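Local coordinates for trehalose-6-phosphate phosphatase-related protein (Thermoplasma acidophilum, PDB 1U02) that removes the phosphate from trehalose 6-phosphate to yield free trehalose, using magnesium as cofactor, at residues 97-102 with 128-133; 107-112 with 116-121; 205-210 with 216-221. All coordinates share one frame; numbering follows the deposited sequence.

Interaction 1: residues 97-102 with 128-133; sequences RSWVSD and PKLRSR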
loop_
_atom_site.group_PDB
_atom_site.type_symbol
_atom_site.label_atom_id
_atom_site.label_comp_id
_atom_site.label_asym_id
_atom_site.label_seq_id
_atom_site.Cartn_x
_atom_site.Cartn_y
_atom_site.Cartn_z
ATOM N N ARG A 97 -1.854 -2.939 -22.400
ATOM C CA ARG A 97 -1.307 -1.582 -22.465
ATOM C C ARG A 97 -1.953 -0.695 -23.530
ATOM O O ARG A 97 -2.035 0.519 -23.360
ATOM C CB ARG A 97 0.209 -1.614 -22.686
ATOM C CG ARG A 97 0.636 -2.018 -24.082
ATOM C CD ARG A 97 2.155 -2.022 -24.202
ATOM N NE ARG A 97 2.599 -2.460 -25.520
ATOM C CZ ARG A 97 2.429 -1.764 -26.640
ATOM N NH1 ARG A 97 1.823 -0.583 -26.609
ATOM N NH2 ARG A 97 2.862 -2.252 -27.793
ATOM N N SER A 98 -2.424 -1.300 -24.616
ATOM C CA SER A 98 -3.044 -0.534 -25.690
ATOM C C SER A 98 -4.407 0.053 -25.314
ATOM O O SER A 98 -4.947 0.885 -26.043
ATOM C CB SER A 98 -3.199 -1.402 -26.944
ATOM O OG SER A 98 -4.178 -2.404 -26.742
ATOM N N TRP A 99 -4.962 -0.367 -24.180
ATOM C CA TRP A 99 -6.263 0.145 -23.764
ATOM C C TRP A 99 -6.240 1.638 -23.457
ATOM O O TRP A 99 -7.292 2.275 -23.382
ATOM C CB TRP A 99 -6.782 -0.622 -22.546
ATOM C CG TRP A 99 -7.088 -2.073 -22.826
ATOM C CD1 TRP A 99 -7.013 -2.713 -24.030
ATOM C CD2 TRP A 99 -7.509 -3.054 -21.875
ATOM N NE1 TRP A 99 -7.358 -4.036 -23.885
ATOM C CE2 TRP A 99 -7.668 -4.272 -22.571
ATOM C CE3 TRP A 99 -7.765 -3.025 -20.495
ATOM C CZ2 TRP A 99 -8.075 -5.452 -21.934
ATOM C CZ3 TRP A 99 -8.170 -4.202 -19.861
ATOM C CH2 TRP A 99 -8.319 -5.394 -20.581
ATOM N N VAL A 100 -5.048 2.199 -23.272
ATOM C CA VAL A 100 -4.943 3.628 -23.004
ATOM C C VAL A 100 -5.484 4.426 -24.196
ATOM O O VAL A 100 -5.922 5.562 -24.039
ATOM C CB VAL A 100 -3.484 4.067 -22.723
ATOM C CG1 VAL A 100 -2.974 3.389 -21.455
ATOM C CG2 VAL A 100 -2.585 3.725 -23.905
ATOM N N SER A 101 -5.446 3.836 -25.387
ATOM C CA SER A 101 -5.962 4.522 -26.568
ATOM C C SER A 101 -7.437 4.161 -26.779
ATOM O O SER A 101 -8.212 4.967 -27.288
ATOM C CB SER A 101 -5.132 4.174 -27.815
ATOM O OG SER A 101 -5.154 2.787 -28.100
ATOM N N ASP A 102 -7.828 2.958 -26.367
ATOM C CA ASP A 102 -9.221 2.542 -26.505
ATOM C C ASP A 102 -10.105 3.347 -25.549
ATOM O O ASP A 102 -11.257 3.660 -25.860
ATOM C CB ASP A 102 -9.377 1.047 -26.206
ATOM C CG ASP A 102 -8.590 0.173 -27.166
ATOM O OD1 ASP A 102 -8.480 0.531 -28.359
ATOM O OD2 ASP A 102 -8.095 -0.886 -26.731
ATOM N N PRO A 128 -18.069 0.726 -17.413
ATOM C CA PRO A 128 -18.580 -0.635 -17.217
ATOM C C PRO A 128 -17.920 -1.602 -18.209
ATOM O O PRO A 128 -17.599 -2.743 -17.867
ATOM C CB PRO A 128 -20.078 -0.479 -17.463
ATOM C CG PRO A 128 -20.346 0.911 -16.934
ATOM C CD PRO A 128 -19.175 1.697 -17.504
ATOM N N LYS A 129 -17.710 -1.128 -19.435
ATOM C CA LYS A 129 -17.083 -1.932 -20.477
ATOM C C LYS A 129 -15.645 -2.276 -20.097
ATOM O O LYS A 129 -15.215 -3.422 -20.226
ATOM C CB LYS A 129 -17.098 -1.169 -21.806
ATOM C CG LYS A 129 -16.404 -1.890 -22.943
ATOM C CD LYS A 129 -16.343 -1.015 -24.186
ATOM C CE LYS A 129 -15.705 -1.754 -25.352
ATOM N NZ LYS A 129 -16.495 -2.957 -25.760
ATOM N N LEU A 130 -14.901 -1.277 -19.629
ATOM C CA LEU A 130 -13.517 -1.494 -19.231
ATOM C C LEU A 130 -13.459 -2.475 -18.071
ATOM O O LEU A 130 -12.630 -3.380 -18.051
ATOM C CB LEU A 130 -12.862 -0.177 -18.804
ATOM C CG LEU A 130 -11.438 -0.318 -18.253
ATOM C CD1 LEU A 130 -10.502 -0.859 -19.330
ATOM C CD2 LEU A 130 -10.956 1.035 -17.758
ATOM N N ARG A 131 -14.346 -2.290 -17.102
ATOM C CA ARG A 131 -14.381 -3.166 -15.946
ATOM C C ARG A 131 -14.538 -4.624 -16.363
ATOM O O ARG A 131 -13.838 -5.498 -15.850
ATOM C CB ARG A 131 -15.526 -2.763 -15.008
ATOM C CG ARG A 131 -15.651 -3.638 -13.771
ATOM C CD ARG A 131 -16.798 -3.182 -12.872
ATOM N NE ARG A 131 -16.981 -4.076 -11.725
ATOM C CZ ARG A 131 -17.900 -3.909 -10.778
ATOM N NH1 ARG A 131 -18.735 -2.878 -10.827
ATOM N NH2 ARG A 131 -17.986 -4.776 -9.776
ATOM N N SER A 132 -15.447 -4.885 -17.302
ATOM C CA SER A 132 -15.680 -6.249 -17.766
ATOM C C SER A 132 -14.450 -6.803 -18.484
ATOM O O SER A 132 -14.158 -7.995 -18.382
ATOM C CB SER A 132 -16.902 -6.307 -18.696
ATOM O OG SER A 132 -16.657 -5.641 -19.923
ATOM N N ARG A 133 -13.729 -5.943 -19.205
ATOM C CA ARG A 133 -12.519 -6.380 -19.907
ATOM C C ARG A 133 -11.459 -6.795 -18.899
ATOM O O ARG A 133 -10.786 -7.807 -19.070
ATOM C CB ARG A 133 -11.928 -5.262 -20.774
ATOM C CG ARG A 133 -12.661 -4.957 -22.064
ATOM C CD ARG A 133 -11.774 -4.069 -22.938
ATOM N NE ARG A 133 -12.417 -3.642 -24.175
ATOM C CZ ARG A 133 -11.823 -2.902 -25.106
ATOM N NH1 ARG A 133 -10.564 -2.507 -24.943
ATOM N NH2 ARG A 133 -12.485 -2.556 -26.203
#

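Interaction 2: residues 107-112 with 116-121; sequences RIYRKN and LYHLGL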
loop_
_atom_site.group_PDB
_atom_site.type_symbol
_atom_site.label_atom_id
_atom_site.label_comp_id
_atom_site.label_asym_id
_atom_site.label_seq_id
_atom_site.Cartn_x
_atom_site.Cartn_y
_atom_site.Cartn_z
ATOM N N ARG A 107 -5.228 5.329 -17.357
ATOM C CA ARG A 107 -3.794 5.273 -17.085
ATOM C C ARG A 107 -3.495 3.873 -16.561
ATOM O O ARG A 107 -4.256 3.324 -15.759
ATOM C CB ARG A 107 -3.403 6.332 -16.050
ATOM C CG ARG A 107 -3.384 7.752 -16.615
ATOM C CD ARG A 107 -3.138 8.790 -15.527
ATOM N NE ARG A 107 -4.240 8.847 -14.572
ATOM C CZ ARG A 107 -4.272 9.655 -13.516
ATOM N NH1 ARG A 107 -3.253 10.476 -13.276
ATOM N NH2 ARG A 107 -5.326 9.649 -12.706
ATOM N N ILE A 108 -2.399 3.288 -17.026
ATOM C CA ILE A 108 -2.029 1.943 -16.607
ATOM C C ILE A 108 -0.650 1.977 -15.955
ATOM O O ILE A 108 0.328 2.393 -16.568
ATOM C CB ILE A 108 -2.033 0.977 -17.822
ATOM C CG1 ILE A 108 -3.446 0.903 -18.413
ATOM C CG2 ILE A 108 -1.599 -0.422 -17.398
ATOM C CD1 ILE A 108 -3.544 0.120 -19.718
ATOM N N TYR A 109 -0.591 1.555 -14.701
ATOM C CA TYR A 109 0.658 1.542 -13.956
ATOM C C TYR A 109 1.136 0.105 -13.827
ATOM O O TYR A 109 0.522 -0.710 -13.141
ATOM C CB TYR A 109 0.442 2.162 -12.580
ATOM C CG TYR A 109 0.013 3.609 -12.655
ATOM C CD1 TYR A 109 0.952 4.636 -12.631
ATOM C CD2 TYR A 109 -1.333 3.948 -12.753
ATOM C CE1 TYR A 109 0.560 5.977 -12.696
ATOM C CE2 TYR A 109 -1.738 5.285 -12.817
ATOM C CZ TYR A 109 -0.788 6.292 -12.787
ATOM O OH TYR A 109 -1.188 7.615 -12.846
ATOM N N ARG A 110 2.237 -0.189 -14.506
ATOM C CA ARG A 110 2.817 -1.519 -14.508
ATOM C C ARG A 110 3.750 -1.763 -13.334
ATOM O O ARG A 110 4.564 -0.909 -12.992
ATOM C CB ARG A 110 3.582 -1.742 -15.815
ATOM C CG ARG A 110 4.301 -3.072 -15.894
ATOM C CD ARG A 110 5.132 -3.149 -17.161
ATOM N NE ARG A 110 5.687 -4.480 -17.378
ATOM C CZ ARG A 110 6.345 -4.844 -18.475
ATOM N NH1 ARG A 110 6.533 -3.970 -19.458
ATOM N NH2 ARG A 110 6.814 -6.081 -18.590
ATOM N N LYS A 111 3.622 -2.938 -12.723
ATOM C CA LYS A 111 4.474 -3.334 -11.606
ATOM C C LYS A 111 4.768 -4.822 -11.790
ATOM O O LYS A 111 4.027 -5.515 -12.483
ATOM C CB LYS A 111 3.764 -3.072 -10.278
ATOM C CG LYS A 111 3.387 -1.606 -10.136
ATOM C CD LYS A 111 2.524 -1.304 -8.948
ATOM C CE LYS A 111 2.038 0.138 -9.049
ATOM N NZ LYS A 111 1.432 0.633 -7.798
ATOM N N ASN A 112 5.840 -5.317 -11.181
ATOM C CA ASN A 112 6.185 -6.726 -11.341
ATOM C C ASN A 112 5.101 -7.704 -10.894
ATOM O O ASN A 112 4.945 -8.771 -11.493
ATOM C CB ASN A 112 7.492 -7.046 -10.611
ATOM C CG ASN A 112 8.676 -6.317 -11.204
ATOM O OD1 ASN A 112 8.744 -6.117 -12.413
ATOM N ND2 ASN A 112 9.624 -5.931 -10.357
ATOM N N LEU A 116 -2.132 -1.784 -12.264
ATOM C CA LEU A 116 -3.176 -0.924 -11.743
ATOM C C LEU A 116 -3.773 -0.053 -12.844
ATOM O O LEU A 116 -3.049 0.639 -13.563
ATOM C CB LEU A 116 -2.585 -0.065 -10.615
ATOM C CG LEU A 116 -3.472 0.878 -9.796
ATOM C CD1 LEU A 116 -2.805 1.168 -8.454
ATOM C CD2 LEU A 116 -3.701 2.160 -10.569
ATOM N N TYR A 117 -5.092 -0.115 -12.986
ATOM C CA TYR A 117 -5.792 0.676 -13.985
ATOM C C TYR A 117 -6.452 1.838 -13.247
ATOM O O TYR A 117 -7.283 1.623 -12.359
ATOM C CB TYR A 117 -6.846 -0.187 -14.693
ATOM C CG TYR A 117 -6.257 -1.400 -15.384
ATOM C CD1 TYR A 117 -5.858 -1.347 -16.722
ATOM C CD2 TYR A 117 -6.042 -2.581 -14.683
ATOM C CE1 TYR A 117 -5.255 -2.446 -17.342
ATOM C CE2 TYR A 117 -5.442 -3.684 -15.286
ATOM C CZ TYR A 117 -5.050 -3.614 -16.611
ATOM O OH TYR A 117 -4.454 -4.708 -17.194
ATOM N N HIS A 118 -6.057 3.062 -13.592
ATOM C CA HIS A 118 -6.616 4.246 -12.945
ATOM C C HIS A 118 -7.646 4.866 -13.879
ATOM O O HIS A 118 -7.323 5.278 -14.996
ATOM C CB HIS A 118 -5.514 5.266 -12.636
ATOM C CG HIS A 118 -5.878 6.246 -11.560
ATOM N ND1 HIS A 118 -7.038 6.994 -11.590
ATOM C CD2 HIS A 118 -5.242 6.588 -10.414
ATOM C CE1 HIS A 118 -7.102 7.750 -10.506
ATOM N NE2 HIS A 118 -6.024 7.521 -9.775
ATOM N N LEU A 119 -8.889 4.927 -13.419
ATOM C CA LEU A 119 -9.966 5.480 -14.233
ATOM C C LEU A 119 -10.272 6.941 -13.928
ATOM O O LEU A 119 -11.238 7.488 -14.441
ATOM C CB LEU A 119 -11.244 4.645 -14.051
ATOM C CG LEU A 119 -11.268 3.250 -14.696
ATOM C CD1 LEU A 119 -10.196 2.369 -14.080
ATOM C CD2 LEU A 119 -12.650 2.619 -14.511
ATOM N N GLY A 120 -9.441 7.568 -13.106
ATOM C CA GLY A 120 -9.666 8.952 -12.730
ATOM C C GLY A 120 -9.883 9.975 -13.834
ATOM O O GLY A 120 -10.773 10.818 -13.731
ATOM N N LEU A 121 -9.088 9.911 -14.893
ATOM C CA LEU A 121 -9.207 10.884 -15.979
ATOM C C LEU A 121 -10.092 10.404 -17.112
ATOM O O LEU A 121 -10.315 11.119 -18.087
ATOM C CB LEU A 121 -7.820 11.203 -16.535
ATOM C CG LEU A 121 -6.768 11.668 -15.526
ATOM C CD1 LEU A 121 -5.427 11.819 -16.236
ATOM C CD2 LEU A 121 -7.201 12.979 -14.896
HETATM O O HOH W 1 -7.016 7.929 -15.406
#

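Interaction 3: residues 205-210 with 216-221; sequences AKFHVA and RKILKF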
loop_
_atom_site.group_PDB
_atom_site.type_symbol
_atom_site.label_atom_id
_atom_site.label_comp_id
_atom_site.label_asym_id
_atom_site.label_seq_id
_atom_site.Cartn_x
_atom_site.Cartn_y
_atom_site.Cartn_z
ATOM N N ALA A 205 -10.642 1.163 14.870
ATOM C CA ALA A 205 -9.293 1.476 15.314
ATOM C C ALA A 205 -9.359 2.070 16.716
ATOM O O ALA A 205 -10.349 2.700 17.085
ATOM C CB ALA A 205 -8.644 2.470 14.351
ATOM N N LYS A 206 -8.308 1.870 17.500
ATOM C CA LYS A 206 -8.277 2.400 18.857
ATOM C C LYS A 206 -8.077 3.911 18.891
ATOM O O LYS A 206 -8.562 4.585 19.803
ATOM C CB LYS A 206 -7.183 1.703 19.666
ATOM C CG LYS A 206 -7.442 0.219 19.843
ATOM C CD LYS A 206 -6.360 -0.463 20.652
ATOM C CE LYS A 206 -6.644 -1.953 20.754
ATOM N NZ LYS A 206 -5.529 -2.675 21.413
ATOM N N PHE A 207 -7.375 4.442 17.892
ATOM C CA PHE A 207 -7.112 5.875 17.808
ATOM C C PHE A 207 -7.492 6.354 16.411
ATOM O O PHE A 207 -7.384 5.602 15.437
ATOM C CB PHE A 207 -5.631 6.151 18.066
ATOM C CG PHE A 207 -5.320 7.588 18.373
ATOM C CD1 PHE A 207 -5.822 8.194 19.527
ATOM C CD2 PHE A 207 -4.499 8.330 17.529
ATOM C CE1 PHE A 207 -5.503 9.519 19.837
ATOM C CE2 PHE A 207 -4.173 9.657 17.826
ATOM C CZ PHE A 207 -4.675 10.253 18.982
ATOM N N HIS A 208 -7.930 7.601 16.305
ATOM C CA HIS A 208 -8.338 8.124 15.009
ATOM C C HIS A 208 -7.800 9.524 14.748
ATOM O O HIS A 208 -7.899 10.396 15.607
ATOM C CB HIS A 208 -9.868 8.136 14.927
ATOM C CG HIS A 208 -10.403 8.598 13.608
ATOM N ND1 HIS A 208 -10.220 9.882 13.135
ATOM C CD2 HIS A 208 -11.106 7.944 12.653
ATOM C CE1 HIS A 208 -10.786 9.995 11.947
ATOM N NE2 HIS A 208 -11.331 8.833 11.631
ATOM N N VAL A 209 -7.223 9.729 13.562
ATOM C CA VAL A 209 -6.697 11.040 13.168
ATOM C C VAL A 209 -7.375 11.508 11.872
ATOM O O VAL A 209 -7.885 10.695 11.097
ATOM C CB VAL A 209 -5.155 11.015 12.986
ATOM C CG1 VAL A 209 -4.490 10.807 14.335
ATOM C CG2 VAL A 209 -4.739 9.920 12.006
ATOM N N ALA A 210 -7.382 12.819 11.647
ATOM C CA ALA A 210 -8.044 13.408 10.482
ATOM C C ALA A 210 -7.418 13.172 9.110
ATOM O O ALA A 210 -8.122 12.837 8.157
ATOM C CB ALA A 210 -8.225 14.904 10.704
ATOM N N ARG A 216 1.287 12.463 10.710
ATOM C CA ARG A 216 2.703 12.797 10.811
ATOM C C ARG A 216 3.007 13.427 12.168
ATOM O O ARG A 216 4.068 13.200 12.750
ATOM C CB ARG A 216 3.103 13.772 9.710
ATOM C CG ARG A 216 3.123 13.167 8.321
ATOM C CD ARG A 216 3.749 14.122 7.325
ATOM N NE ARG A 216 3.755 13.582 5.971
ATOM C CZ ARG A 216 4.292 14.205 4.928
ATOM N NH1 ARG A 216 4.865 15.388 5.094
ATOM N NH2 ARG A 216 4.260 13.650 3.721
ATOM N N LYS A 217 2.061 14.220 12.661
ATOM C CA LYS A 217 2.221 14.903 13.938
ATOM C C LYS A 217 2.301 13.898 15.079
ATOM O O LYS A 217 3.067 14.081 16.020
ATOM C CB LYS A 217 1.052 15.862 14.162
ATOM C CG LYS A 217 1.294 16.884 15.252
ATOM C CD LYS A 217 0.151 17.886 15.331
ATOM C CE LYS A 217 0.471 19.001 16.312
ATOM N NZ LYS A 217 -0.611 20.019 16.369
ATOM N N ILE A 218 1.506 12.837 14.992
ATOM C CA ILE A 218 1.512 11.803 16.018
ATOM C C ILE A 218 2.864 11.085 16.011
ATOM O O ILE A 218 3.437 10.809 17.071
ATOM C CB ILE A 218 0.376 10.780 15.784
ATOM C CG1 ILE A 218 -0.962 11.394 16.202
ATOM C CG2 ILE A 218 0.642 9.500 16.565
ATOM C CD1 ILE A 218 -1.047 11.739 17.680
ATOM N N LEU A 219 3.373 10.796 14.814
ATOM C CA LEU A 219 4.663 10.126 14.680
ATOM C C LEU A 219 5.762 11.048 15.206
ATOM O O LEU A 219 6.715 10.602 15.850
ATOM C CB LEU A 219 4.932 9.772 13.210
ATOM C CG LEU A 219 3.963 8.794 12.536
ATOM C CD1 LEU A 219 4.403 8.547 11.096
ATOM C CD2 LEU A 219 3.937 7.485 13.307
ATOM N N LYS A 220 5.619 12.337 14.919
ATOM C CA LYS A 220 6.565 13.347 15.373
ATOM C C LYS A 220 6.617 13.311 16.903
ATOM O O LYS A 220 7.687 13.349 17.503
ATOM C CB LYS A 220 6.098 14.728 14.902
ATOM C CG LYS A 220 6.903 15.909 15.436
ATOM C CD LYS A 220 6.116 17.210 15.274
ATOM C CE LYS A 220 6.966 18.437 15.573
ATOM N NZ LYS A 220 8.019 18.650 14.540
ATOM N N PHE A 221 5.445 13.226 17.525
ATOM C CA PHE A 221 5.343 13.186 18.977
ATOM C C PHE A 221 5.968 11.926 19.576
ATOM O O PHE A 221 6.702 11.998 20.567
ATOM C CB PHE A 221 3.878 13.274 19.402
ATOM C CG PHE A 221 3.689 13.465 20.875
ATOM C CD1 PHE A 221 4.065 14.662 21.486
ATOM C CD2 PHE A 221 3.151 12.446 21.658
ATOM C CE1 PHE A 221 3.906 14.843 22.863
ATOM C CE2 PHE A 221 2.988 12.616 23.035
ATOM C CZ PHE A 221 3.367 13.816 23.636
#

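Interaction 1: residues 97-102 with 128-133
Leu130 and Arg133, one turn apart on helix 127-141, are the residues of 128-133 that meet the short helix 99-102, and both close on the indole of Trp99. Leu130 CG lies anti to the backbone N (chi1 175°), which brings Leu130 CD1 obliquely to the benzene end of the indole, 3.7 Å from Trp99 CE3; a branched aliphatic side chain suits this buried place, where Phe103 and Met122 also touch it. One turn later, Arg133 CB rests 3.6 Å from Trp99 CH2, and the arginine chain, extended from CG to NE, runs back along the indole. Arg133 CD stands over one face, 4.2 Å from the centroid of the Trp99 six-membered ring, as a CH-pi contact. Arg133 CZ follows at 5.0 Å from the centroid of the Trp99 five-membered ring, a cation-pi contact, though with the planes 66° apart the guanidinium is tipped well away from a flat stack. At its edge Arg133 NH1 forms a salt bridge to Asp102 OD2 at 3.5 Å, the hydrogen bond in it weak. The large flat indole suits packing between the two helices, touching Ile134 and Ile137 as well, away from the metal site. Arginine thus serves twice: its methylenes cover an aromatic face, while its charge, only partly buried, is probably eased by indole and carboxylate together.

Interaction 2: residues 107-112 with 116-121
Arg107 pairs with His118 and Tyr109 with Leu116 as antiparallel hydrogen-bonded pairs, with Ile108 and Tyr117 as the non-hydrogen-bonded pair between them. The short strand axes approach to 4.8 Å, their directions 159° apart. Four nearly straight backbone bonds join them, among them His118 N to Arg107 O at 2.8 Å and Tyr109 N to Leu116 O at 2.9 Å. Arg107, Tyr109, Leu116 and His118 share one face of the sheet. There the Arg107 chain, bent at chi3 (-66°), brings NH2 above the centre of the His118 imidazole, 3.4 Å from CE1, with guanidinium and ring planes 55° apart. His118 ND1 accepts from Gly120 N in the ring plane at 2.9 Å, which helps fix the ring's rotation. Leu121 CD1 lies over a face of the guanidinium, 3.6 Å from Arg107 NE, and a water takes the N-H groups of Arg107 NE and Leu121 while donating to His118 O. The outer nitrogens of Arg107 reach Met17 O and Asn18 OD1. Beside this group, Tyr109 CD2 meets Leu116 CD2 at 3.7 Å, and His118 CB sits at the edge of the tyrosine ring, whose hydroxyl bonds to Glu20. On the other face Ile108 CG1 lies 3.7 Å from Tyr117 CD1. Apolar residues suit this side, where helices 86-96 and 127-141 pack; Tyr117 OH bonds to Thr96. Lys111 NZ is salt-bridged to Glu51, not far from the metal-binding Asp9. The pairing is that of a beta hairpin whose strand 107-111 is an edge of the four-stranded antiparallel sheet and whose strand 114-118 pairs on with 151-155, probably in the cap domain, as in related HAD phosphatases.

Interaction 3: residues 205-210 with 216-221
The phenyl ring of Phe207 is the flat group of this contact, and Ile218 meets it at one corner, obliquely, rather than squarely over a face. Ile218 CD1 approaches Phe207 CE2 at 3.8 Å and CZ at 4.1 Å, with CG1 close behind, so the end of the isoleucine branch touches the outer part of the ring. The two side chains come from opposite directions, one from the strand and one from the helix. With chi1 at -164° the phenylalanine ring is swung away from the backbone N and reaches across toward helix 212-229. Two residues further on, Val209 points to the same side of strand 207-209, as alternate residues of a strand do, and its CG1 comes to 4.0 Å from Ile218 CG1. Ile218 therefore touches both with a single branch: CG1 faces the valine and the ring together, while CD1 goes on to the ring. The contact is small, 90 Å² in all, and purely apolar. A beta-branched valine suits the strand and its buried position, where it also packs on Val198, whereas Phe207 is largely exposed. An alanine in place of Ile218 lacks CG1 and CD1, and is likely to open a gap, leaving Val209 CG1 and the Phe207 ring without their partner from the helix and the ring freer to turn. Nearby, Arg216 is salt-bridged to Asp25, and Leu219 packs on Ile4 and Leu6 of strand 3-7. Strand 207-209 is the outermost strand at its end of the large mixed sheet, running parallel to 194-198, and helix 212-229 follows it directly and folds back over the sheet, the strand-then-helix packing of the Rossmann-like core of HAD phosphatases.

How the interactions relate
Interactions 1 and 2 form one continuous piece of what is probably the cap, with centres about 11 Å apart. Helix 99-102 leads into strand 107-111, and strand 114-118 into helix 127-141. The two contacts touch directly: Val100 CG1 packs 3.7 Å from Ile108 CD1, and Leu130 CD2 lies 3.8 Å from Leu119 CG. Interaction 3 stands apart in the core domain, its centre about 39 Å from that of interaction 1 and about 30 Å from that of interaction 2. Around the magnesium site of Asp7, Asp9 and Asp179, the Lys111 side chain lies about 7 Å from that of Asp9, and the Val209 side chain about 8 Å from that of Asp179, whereas interaction 1 is remote.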